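Local coordinates for protein glycosyl transferase (Staphylococcus aureus, PDB 5U02) that is a glycosyl transferase with a helical linker region followed by two beta-rich C-terminal domains, probably of E-set type, at residues M305-L310 / M314-L319; Y299-G304 / N325-L330; I343-L346 / M351-S354; K283-G286 / I290-T293. One frame throughout, in Å; residues are numbered along the deposited sequence.

All four contacts lie in the second of the C-terminal domains and reach one seven-stranded antiparallel sheet, contact 2 through strand 326-331. Following the chain, contact 4 comes first: it closes the short hairpin 283-286/290-293 at one outer strand. The chain next passes through 299-304, whose packing on 325-330 makes contact 2, the longest loop of the set. Contact 1, the hairpin 305-310/314-319, is nested inside that loop. Contact 3 closes last, joining 343-346 to 351-354 at the other outer strand. Contacts 4, 2 and 3 follow in series, and none cross. Strand 326-331 links contact 4 to contact 1, while strand 304-310 passes the sheet on to contact 3.

Contact 1: M305-L310 / M314-L319; sequences MASVVL and MIMGML
The shortest polar bond runs from Gly317 N to Ala306 O, 2.7 Å with 139° at the hydrogen; Met316 CE packs against the same oxygen, Ala306 O, at 3.5 Å. A straighter pair follows at Val308 and Ile315: Val308 N to Ile315 O is 2.9 Å with 162° at the hydrogen. Ala306/Gly317 and Val308/Ile315 are thus antiparallel hydrogen-bonded pairs, whereas Met305/Met318, Ser307/Met316 and Val309/Met314 are non-hydrogen-bonded.

Two methionines bend back over Ser307. Met314 CG sits between the backbone N and the carbonyl carbon (chi1 73°), and two further bends bring Met314 CE to 3.8 Å from Ser307 CB. The sulfur of Met316 touches the same carbon, Met316 SD to Ser307 CB being 3.7 Å. On the face of Ala306, Val308 and Ile315, a methyl of Val308 meets the branched carbon of Ile315, Val308 CG2 to Ile315 CB being 3.9 Å.

The methionine-rich face meets two other copies of the protein: Met316 packs on Met316 of both neighbouring subunits, which places the hairpin at a three-chain interface. Within its own sheet it lies between strand 345-347, bonded to strand 304-310, and strand 326-331, bonded to strand 313-323.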
loop_
_atom_site.group_PDB
_atom_site.type_symbol
_atom_site.label_atom_id
_atom_site.label_comp_id
_atom_site.label_asym_id
_atom_site.label_seq_id
_atom_site.Cartn_x
_atom_site.Cartn_y
_atom_site.Cartn_z
ATOM N N MET A 305 0.486 24.271 -16.586
ATOM C CA MET A 305 -0.705 25.004 -16.988
ATOM C C MET A 305 -1.339 25.714 -15.800
ATOM O O MET A 305 -1.334 25.213 -14.672
ATOM C CB MET A 305 -1.715 24.057 -17.629
ATOM C CG MET A 305 -1.192 23.387 -18.883
ATOM S SD MET A 305 -2.266 22.058 -19.442
ATOM C CE MET A 305 -1.215 21.294 -20.675
ATOM N N ALA A 306 -1.890 26.892 -16.071
ATOM C CA ALA A 306 -2.559 27.695 -15.065
ATOM C C ALA A 306 -3.603 28.543 -15.773
ATOM O O ALA A 306 -3.623 28.635 -17.001
ATOM C CB ALA A 306 -1.564 28.560 -14.285
ATOM N N SER A 307 -4.482 29.155 -14.988
ATOM C CA SER A 307 -5.510 30.013 -15.556
ATOM C C SER A 307 -5.924 31.048 -14.522
ATOM O O SER A 307 -5.794 30.830 -13.313
ATOM C CB SER A 307 -6.728 29.203 -16.021
ATOM O OG SER A 307 -7.373 28.568 -14.929
ATOM N N VAL A 308 -6.409 32.184 -15.019
ATOM C CA VAL A 308 -7.033 33.213 -14.200
ATOM C C VAL A 308 -8.472 33.374 -14.666
ATOM O O VAL A 308 -8.747 33.393 -15.870
ATOM C CB VAL A 308 -6.276 34.557 -14.269
ATOM C CG1 VAL A 308 -4.964 34.460 -13.506
ATOM C CG2 VAL A 308 -6.027 34.967 -15.715
ATOM N N VAL A 309 -9.386 33.473 -13.708
ATOM C CA VAL A 309 -10.815 33.499 -13.979
ATOM C C VAL A 309 -11.345 34.866 -13.579
ATOM O O VAL A 309 -11.108 35.331 -12.456
ATOM C CB VAL A 309 -11.558 32.384 -13.224
ATOM C CG1 VAL A 309 -13.058 32.506 -13.448
ATOM C CG2 VAL A 309 -11.060 31.023 -13.662
ATOM N N LEU A 310 -12.034 35.519 -14.508
ATOM C CA LEU A 310 -12.812 36.709 -14.215
ATOM C C LEU A 310 -14.288 36.334 -14.159
ATOM O O LEU A 310 -14.674 35.196 -14.434
ATOM C CB LEU A 310 -12.556 37.802 -15.260
ATOM C CG LEU A 310 -11.109 38.301 -15.349
ATOM C CD1 LEU A 310 -10.347 37.588 -16.453
ATOM C CD2 LEU A 310 -11.052 39.810 -15.538
ATOM N N MET A 314 -12.182 34.029 -18.930
ATOM C CA MET A 314 -11.080 33.254 -18.375
ATOM C C MET A 314 -9.907 33.287 -19.346
ATOM O O MET A 314 -10.088 33.433 -20.556
ATOM C CB MET A 314 -11.517 31.809 -18.038
ATOM C CG MET A 314 -11.749 30.818 -19.194
ATOM S SD MET A 314 -10.263 30.097 -19.914
ATOM C CE MET A 314 -9.608 29.209 -18.515
ATOM N N ILE A 315 -8.697 33.192 -18.798
ATOM C CA ILE A 315 -7.466 33.231 -19.579
ATOM C C ILE A 315 -6.533 32.142 -19.069
ATOM O O ILE A 315 -6.267 32.061 -17.864
ATOM C CB ILE A 315 -6.763 34.601 -19.503
ATOM C CG1 ILE A 315 -7.753 35.749 -19.695
ATOM C CG2 ILE A 315 -5.657 34.687 -20.554
ATOM C CD1 ILE A 315 -7.135 37.112 -19.485
ATOM N N MET A 316 -6.042 31.311 -19.986
ATOM C CA MET A 316 -5.058 30.286 -19.677
ATOM C C MET A 316 -3.658 30.886 -19.669
ATOM O O MET A 316 -3.410 31.962 -20.221
ATOM C CB MET A 316 -5.115 29.146 -20.697
ATOM C CG MET A 316 -6.402 28.328 -20.684
ATOM S SD MET A 316 -6.574 27.346 -19.182
ATOM C CE MET A 316 -5.084 26.355 -19.248
ATOM N N GLY A 317 -2.734 30.171 -19.036
ATOM C CA GLY A 317 -1.369 30.643 -18.937
ATOM C C GLY A 317 -0.435 29.503 -18.599
ATOM O O GLY A 317 -0.855 28.360 -18.413
ATOM N N MET A 318 0.852 29.831 -18.529
ATOM C CA MET A 318 1.890 28.884 -18.136
ATOM C C MET A 318 2.626 29.443 -16.929
ATOM O O MET A 318 3.142 30.565 -16.977
ATOM C CB MET A 318 2.859 28.616 -19.287
ATOM C CG MET A 318 2.507 27.376 -20.099
ATOM S SD MET A 318 3.006 25.861 -19.252
ATOM C CE MET A 318 4.746 26.201 -19.005
ATOM N N LEU A 319 2.667 28.664 -15.851
ATOM C CA LEU A 319 3.290 29.091 -14.607
ATOM C C LEU A 319 4.722 28.583 -14.556
ATOM O O LEU A 319 4.983 27.413 -14.848
ATOM C CB LEU A 319 2.503 28.580 -13.397
ATOM C CG LEU A 319 2.889 29.092 -12.003
ATOM C CD1 LEU A 319 1.688 29.075 -11.067
ATOM C CD2 LEU A 319 4.032 28.288 -11.386
#

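Contact 2: Y299-G304 / N325-L330; sequences YVFEEG and NEVEIL
The ring of Phe301 meets Val327 obliquely through a single ring carbon, Phe301 CD1, which lies 3.8 Å from Val327 CG2. The side chains cross at about a right angle, so the methyl touches the ring without any stacking. Phe301 is also packed by Leu319, Leu246 and Asn148. The second flat group, the ring of Tyr299, turns away from 325-330, and it is the backbone of this residue that takes part: Tyr299 O is 4.2 Å from Val327 CG2, and Tyr299 N is 4.4 Å from Asn325 CA.

The same methyl packs on the ring and lies loosely beside the carbonyl. The valine torsion explains this: with CG1 opposite the backbone N (chi1 160°), CG2 is set beside that N and projects to the incoming loop. Phe301 answers from its side, its side chain also leaving the backbone toward the strand.

The segments are not paired as strands. Their CA atoms are 5.6 Å apart at Tyr299 and Asn325 and 7.6 Å apart at Phe301 and Val327, and the sheet bonds of 325-330 go instead to strands 289-294 and 313-323. Residues 299-303 are the irregular connection that leads into strand 304-310 of a sheet consistent with the E-set type, the loop curling past the end of strand 313-323 so that Phe301 points at Val327. The side-chain amide of Gln321 holds it there at two points, NE2 bonding Tyr299 O and OE1 accepting from Phe301 N. At the start of the other segment, Asn325 ND2 donates to Gly294 O.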
loop_
_atom_site.group_PDB
_atom_site.type_symbol
_atom_site.label_atom_id
_atom_site.label_comp_id
_atom_site.label_asym_id
_atom_site.label_seq_id
_atom_site.Cartn_x
_atom_site.Cartn_y
_atom_site.Cartn_z
ATOM N N TYR A 299 7.295 31.372 -1.876
ATOM C CA TYR A 299 6.212 30.417 -2.064
ATOM C C TYR A 299 6.458 29.649 -3.353
ATOM O O TYR A 299 6.666 30.255 -4.411
ATOM C CB TYR A 299 4.850 31.118 -2.113
ATOM C CG TYR A 299 4.291 31.450 -0.753
ATOM C CD1 TYR A 299 4.654 32.625 -0.093
ATOM C CD2 TYR A 299 3.399 30.591 -0.124
ATOM C CE1 TYR A 299 4.145 32.928 1.155
ATOM C CE2 TYR A 299 2.884 30.887 1.123
ATOM C CZ TYR A 299 3.260 32.056 1.757
ATOM O OH TYR A 299 2.749 32.350 2.999
ATOM N N VAL A 300 6.440 28.323 -3.265
ATOM C CA VAL A 300 6.705 27.463 -4.409
ATOM C C VAL A 300 5.377 26.947 -4.944
ATOM O O VAL A 300 4.546 26.432 -4.182
ATOM C CB VAL A 300 7.643 26.301 -4.036
ATOM C CG1 VAL A 300 9.089 26.771 -4.037
ATOM C CG2 VAL A 300 7.267 25.715 -2.681
ATOM N N PHE A 301 5.175 27.095 -6.251
ATOM C CA PHE A 301 3.987 26.611 -6.930
ATOM C C PHE A 301 4.393 25.590 -7.981
ATOM O O PHE A 301 5.508 25.634 -8.515
ATOM C CB PHE A 301 3.204 27.764 -7.585
ATOM C CG PHE A 301 2.579 28.712 -6.597
ATOM C CD1 PHE A 301 3.322 29.734 -6.029
ATOM C CD2 PHE A 301 1.247 28.574 -6.235
ATOM C CE1 PHE A 301 2.748 30.603 -5.115
ATOM C CE2 PHE A 301 0.667 29.437 -5.323
ATOM C CZ PHE A 301 1.418 30.458 -4.763
ATOM N N GLU A 302 3.481 24.666 -8.272
ATOM C CA GLU A 302 3.731 23.680 -9.313
ATOM C C GLU A 302 3.778 24.360 -10.676
ATOM O O GLU A 302 2.899 25.155 -11.020
ATOM C CB GLU A 302 2.651 22.600 -9.292
ATOM C CG GLU A 302 1.234 23.136 -9.152
ATOM C CD GLU A 302 0.166 22.105 -9.507
ATOM O OE1 GLU A 302 -1.031 22.415 -9.336
ATOM O OE2 GLU A 302 0.518 20.996 -9.966
ATOM N N GLU A 303 4.809 24.052 -11.451
ATOM C CA GLU A 303 4.932 24.640 -12.773
ATOM C C GLU A 303 4.034 23.910 -13.762
ATOM O O GLU A 303 3.711 22.732 -13.593
ATOM C CB GLU A 303 6.389 24.608 -13.240
ATOM C CG GLU A 303 7.320 25.463 -12.378
ATOM C CD GLU A 303 8.696 25.624 -12.995
ATOM O OE1 GLU A 303 9.297 24.607 -13.392
ATOM O OE2 GLU A 303 9.170 26.771 -13.103
ATOM N N GLY A 304 3.620 24.630 -14.800
ATOM C CA GLY A 304 2.769 24.054 -15.820
ATOM C C GLY A 304 1.554 24.905 -16.109
ATOM O O GLY A 304 1.570 26.118 -15.885
ATOM N N ASN A 325 11.005 33.342 -4.607
ATOM C CA ASN A 325 9.843 34.089 -4.133
ATOM C C ASN A 325 9.106 34.794 -5.269
ATOM O O ASN A 325 8.286 35.679 -5.011
ATOM C CB ASN A 325 10.247 35.099 -3.058
ATOM C CG ASN A 325 10.942 36.315 -3.632
ATOM O OD1 ASN A 325 11.715 36.215 -4.587
ATOM N ND2 ASN A 325 10.663 37.482 -3.054
ATOM N N GLU A 326 9.378 34.426 -6.519
ATOM C CA GLU A 326 8.737 35.061 -7.663
ATOM C C GLU A 326 8.251 34.005 -8.642
ATOM O O GLU A 326 9.013 33.117 -9.045
ATOM C CB GLU A 326 9.680 36.039 -8.367
ATOM C CG GLU A 326 9.826 37.356 -7.632
ATOM C CD GLU A 326 10.853 38.263 -8.260
ATOM O OE1 GLU A 326 10.568 39.471 -8.393
ATOM O OE2 GLU A 326 11.944 37.771 -8.617
ATOM N N VAL A 327 6.988 34.125 -9.034
ATOM C CA VAL A 327 6.334 33.199 -9.943
ATOM C C VAL A 327 5.762 34.003 -11.098
ATOM O O VAL A 327 5.162 35.063 -10.883
ATOM C CB VAL A 327 5.229 32.402 -9.224
ATOM C CG1 VAL A 327 4.256 31.817 -10.215
ATOM C CG2 VAL A 327 5.848 31.305 -8.374
ATOM N N GLU A 328 5.952 33.511 -12.317
ATOM C CA GLU A 328 5.430 34.157 -13.511
ATOM C C GLU A 328 4.349 33.288 -14.136
ATOM O O GLU A 328 4.539 32.079 -14.313
ATOM C CB GLU A 328 6.540 34.423 -14.527
ATOM C CG GLU A 328 6.022 34.898 -15.871
ATOM C CD GLU A 328 7.089 34.880 -16.940
ATOM O OE1 GLU A 328 7.868 35.848 -17.013
ATOM O OE2 GLU A 328 7.154 33.892 -17.700
ATOM N N ILE A 329 3.224 33.905 -14.470
ATOM C CA ILE A 329 2.152 33.246 -15.197
ATOM C C ILE A 329 2.084 33.926 -16.554
ATOM O O ILE A 329 1.604 35.059 -16.667
ATOM C CB ILE A 329 0.815 33.317 -14.455
ATOM C CG1 ILE A 329 0.922 32.587 -13.110
ATOM C CG2 ILE A 329 -0.292 32.705 -15.305
ATOM C CD1 ILE A 329 -0.320 32.675 -12.250
ATOM N N LEU A 330 2.599 33.246 -17.579
ATOM C CA LEU A 330 2.607 33.760 -18.949
ATOM C C LEU A 330 1.251 33.467 -19.578
ATOM O O LEU A 330 0.965 32.332 -19.962
ATOM C CB LEU A 330 3.739 33.128 -19.749
ATOM C CG LEU A 330 3.842 33.504 -21.228
ATOM C CD1 LEU A 330 4.058 35.003 -21.385
ATOM C CD2 LEU A 330 4.954 32.718 -21.919
#

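Contact 3: I343-L346 / M351-S354; sequences IVKL and MTYS
Lys345 extends away from its backbone N at the first torsion (chi1 -159°) and stays extended at the second, which brings CG and CD over the hydroxyl of Thr352; the bend at the third torsion only redirects the chain beyond CD. Lys345 CG and Lys345 CD are each 3.5 Å from Thr352 OG1, so the lysine's methylenes brush the hydroxyl oxygen, whose own hydrogen-bond partner is Asn347 OD1. Tyr353 behaves differently: its CG lies beside the backbone N (chi1 -56°), and the ring edge passes Leu346 O, with Tyr353 CD2 3.6 Å from that oxygen and the oxygen near the ring plane.

The backbone fixes the register at Leu346 and Tyr353, a hydrogen-bonded antiparallel pair. Leu346 N reaches Tyr353 O at 2.9 Å and an almost straight 173°, and the return bond, Tyr353 N to Leu346 O, is 2.8 Å. Beyond the ring, Tyr353 OH is bonded to Asn148 ND2, which ties this outer strand to a loop between strands 138-146 and 150-159 of the preceding sheet.

On the opposite flank, Val344 and Lys345 both face Val309 of strand 304-310. That is a classic beta bulge, here at the entry to a beta hairpin that ends the sheet.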
loop_
_atom_site.group_PDB
_atom_site.type_symbol
_atom_site.label_atom_id
_atom_site.label_comp_id
_atom_site.label_asym_id
_atom_site.label_seq_id
_atom_site.Cartn_x
_atom_site.Cartn_y
_atom_site.Cartn_z
ATOM N N ILE A 343 -9.718 39.975 -11.181
ATOM C CA ILE A 343 -9.498 38.535 -11.127
ATOM C C ILE A 343 -10.210 37.988 -9.897
ATOM O O ILE A 343 -9.967 38.434 -8.771
ATOM C CB ILE A 343 -8.002 38.197 -11.101
ATOM C CG1 ILE A 343 -7.292 38.795 -12.316
ATOM C CG2 ILE A 343 -7.799 36.680 -11.058
ATOM C CD1 ILE A 343 -7.845 38.324 -13.618
ATOM N N VAL A 344 -11.107 37.032 -10.113
ATOM C CA VAL A 344 -11.838 36.419 -9.016
ATOM C C VAL A 344 -11.155 35.140 -8.538
ATOM O O VAL A 344 -11.230 34.804 -7.352
ATOM C CB VAL A 344 -13.292 36.157 -9.456
ATOM C CG1 VAL A 344 -13.956 35.091 -8.601
ATOM C CG2 VAL A 344 -14.098 37.449 -9.410
ATOM N N LYS A 345 -10.443 34.448 -9.426
ATOM C CA LYS A 345 -9.966 33.103 -9.148
ATOM C C LYS A 345 -8.638 32.875 -9.854
ATOM O O LYS A 345 -8.450 33.306 -10.995
ATOM C CB LYS A 345 -10.997 32.066 -9.606
ATOM C CG LYS A 345 -10.871 30.708 -8.950
ATOM C CD LYS A 345 -12.092 29.850 -9.272
ATOM C CE LYS A 345 -13.381 30.552 -8.859
ATOM N NZ LYS A 345 -14.596 29.752 -9.193
ATOM N N LEU A 346 -7.725 32.187 -9.169
ATOM C CA LEU A 346 -6.429 31.823 -9.727
ATOM C C LEU A 346 -6.247 30.323 -9.582
ATOM O O LEU A 346 -6.429 29.778 -8.490
ATOM C CB LEU A 346 -5.287 32.569 -9.027
ATOM C CG LEU A 346 -3.902 32.415 -9.660
ATOM C CD1 LEU A 346 -3.172 33.752 -9.688
ATOM C CD2 LEU A 346 -3.075 31.370 -8.924
ATOM N N MET A 351 -4.790 22.898 -8.387
ATOM C CA MET A 351 -5.411 23.584 -7.265
ATOM C C MET A 351 -6.085 24.868 -7.737
ATOM O O MET A 351 -5.727 25.445 -8.766
ATOM C CB MET A 351 -4.382 23.899 -6.168
ATOM C CG MET A 351 -3.377 22.779 -5.908
ATOM S SD MET A 351 -4.111 21.259 -5.260
ATOM C CE MET A 351 -4.635 21.787 -3.630
ATOM N N THR A 352 -7.077 25.306 -6.967
ATOM C CA THR A 352 -7.785 26.545 -7.243
ATOM C C THR A 352 -7.760 27.424 -6.003
ATOM O O THR A 352 -7.833 26.932 -4.872
ATOM C CB THR A 352 -9.235 26.284 -7.685
ATOM O OG1 THR A 352 -9.899 27.531 -7.931
ATOM C CG2 THR A 352 -9.996 25.504 -6.618
ATOM N N TYR A 353 -7.631 28.727 -6.217
ATOM C CA TYR A 353 -7.560 29.695 -5.129
ATOM C C TYR A 353 -8.546 30.807 -5.445
ATOM O O TYR A 353 -8.328 31.592 -6.373
ATOM C CB TYR A 353 -6.137 30.230 -4.955
ATOM C CG TYR A 353 -5.146 29.112 -4.746
ATOM C CD1 TYR A 353 -4.966 28.546 -3.488
ATOM C CD2 TYR A 353 -4.425 28.590 -5.809
ATOM C CE1 TYR A 353 -4.080 27.502 -3.294
ATOM C CE2 TYR A 353 -3.534 27.550 -5.626
ATOM C CZ TYR A 353 -3.365 27.008 -4.366
ATOM O OH TYR A 353 -2.481 25.971 -4.180
ATOM N N SER A 354 -9.641 30.850 -4.695
ATOM C CA SER A 354 -10.607 31.922 -4.842
ATOM C C SER A 354 -10.062 33.182 -4.186
ATOM O O SER A 354 -9.706 33.171 -3.004
ATOM C CB SER A 354 -11.942 31.530 -4.212
ATOM O OG SER A 354 -12.870 32.598 -4.294
#

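Contact 4: K283-G286 / I290-T293; sequences KLKG and IILT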
loop_
_atom_site.group_PDB
_atom_site.type_symbol
_atom_site.label_atom_id
_atom_site.label_comp_id
_atom_site.label_asym_id
_atom_site.label_seq_id
_atom_site.Cartn_x
_atom_site.Cartn_y
_atom_site.Cartn_z
ATOM N N LYS A 283 0.914 41.329 -9.394
ATOM C CA LYS A 283 1.085 42.496 -10.244
ATOM C C LYS A 283 1.155 42.071 -11.703
ATOM O O LYS A 283 1.436 40.913 -12.028
ATOM C CB LYS A 283 2.347 43.290 -9.880
ATOM C CG LYS A 283 2.375 43.819 -8.455
ATOM C CD LYS A 283 3.644 44.624 -8.213
ATOM C CE LYS A 283 4.198 44.394 -6.817
ATOM N NZ LYS A 283 5.676 44.613 -6.757
ATOM N N LEU A 284 0.905 43.039 -12.578
ATOM C CA LEU A 284 0.951 42.846 -14.019
ATOM C C LEU A 284 2.299 43.318 -14.544
ATOM O O LEU A 284 2.732 44.435 -14.245
ATOM C CB LEU A 284 -0.184 43.612 -14.701
ATOM C CG LEU A 284 -0.425 43.341 -16.187
ATOM C CD1 LEU A 284 -0.726 41.867 -16.404
ATOM C CD2 LEU A 284 -1.561 44.211 -16.719
ATOM N N LYS A 285 2.964 42.462 -15.315
ATOM C CA LYS A 285 4.237 42.786 -15.944
ATOM C C LYS A 285 4.045 42.705 -17.453
ATOM O O LYS A 285 3.645 41.660 -17.974
ATOM C CB LYS A 285 5.337 41.834 -15.471
ATOM C CG LYS A 285 6.676 41.999 -16.173
ATOM C CD LYS A 285 7.716 41.076 -15.547
ATOM C CE LYS A 285 8.992 41.015 -16.368
ATOM N NZ LYS A 285 10.042 40.209 -15.684
ATOM N N GLY A 286 4.325 43.806 -18.147
ATOM C CA GLY A 286 3.966 43.876 -19.553
ATOM C C GLY A 286 2.457 43.884 -19.695
ATOM O O GLY A 286 1.739 44.521 -18.916
ATOM N N ILE A 290 1.544 37.744 -15.243
ATOM C CA ILE A 290 1.141 37.979 -13.862
ATOM C C ILE A 290 2.268 37.486 -12.964
ATOM O O ILE A 290 2.776 36.372 -13.150
ATOM C CB ILE A 290 -0.191 37.280 -13.548
ATOM C CG1 ILE A 290 -1.275 37.790 -14.504
ATOM C CG2 ILE A 290 -0.605 37.519 -12.098
ATOM C CD1 ILE A 290 -2.566 37.002 -14.466
ATOM N N ILE A 291 2.682 38.324 -12.019
ATOM C CA ILE A 291 3.824 38.040 -11.156
ATOM C C ILE A 291 3.327 37.913 -9.722
ATOM O O ILE A 291 2.719 38.846 -9.179
ATOM C CB ILE A 291 4.906 39.128 -11.260
ATOM C CG1 ILE A 291 5.343 39.337 -12.711
ATOM C CG2 ILE A 291 6.109 38.753 -10.403
ATOM C CD1 ILE A 291 5.991 38.122 -13.329
ATOM N N LEU A 292 3.595 36.767 -9.107
ATOM C CA LEU A 292 3.310 36.548 -7.696
ATOM C C LEU A 292 4.620 36.654 -6.931
ATOM O O LEU A 292 5.574 35.928 -7.232
ATOM C CB LEU A 292 2.665 35.184 -7.470
ATOM C CG LEU A 292 1.356 34.909 -8.213
ATOM C CD1 LEU A 292 0.843 33.525 -7.860
ATOM C CD2 LEU A 292 0.316 35.974 -7.898
ATOM N N THR A 293 4.670 37.560 -5.956
ATOM C CA THR A 293 5.880 37.802 -5.177
ATOM C C THR A 293 5.619 37.485 -3.711
ATOM O O THR A 293 4.714 38.062 -3.096
ATOM C CB THR A 293 6.356 39.247 -5.333
ATOM O OG1 THR A 293 6.464 39.562 -6.728
ATOM C CG2 THR A 293 7.717 39.430 -4.683
#
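Lys285 lies slantwise over Ile291, its CB 3.7 Å from Ile291 CG1 and its CD 4.1 Å from Ile291 CD1. The lysine is stretched out, with all four torsions near 180°, so that its methylenes pass the isoleucine while the chain end runs away from 290-293. Ile291 presents its longer branch to this neighbour: CG1 lies beside the backbone N (chi1 -55°), and the next torsion turns CD1 to within reach of Lys285 CD.

Directly across from Ile291 is Lys283, whose side chain leaves the sheet on the same face. Both lysines lie on the same side of Ile291, Lys283 as its hydrogen-bonded pair partner and Lys285 diagonally; Lys285 makes the close side-chain contact. Their ammonium ends diverge, with 10.9 Å between Lys283 NZ and Lys285 NZ. On the other face Ile290 brings a methyl near the partner strand, Ile290 CG2 standing 4.0 Å from Lys283 O.

The pairing rests on two backbone bonds. Ile291 N donates to Lys283 O at 2.9 Å (167° at the hydrogen), and Lys283 N donates to Ile291 O at 3.1 Å. Strand 280-285 is outermost in the sheet, while strand 289-294 is bonded on its far side to strand 326-331.

Chemically, then, the peptide groups hold the hairpin together and the lysine hydrocarbon shields a partly exposed isoleucine, while both lysines remain at a surface that no other chain of the assembly touches.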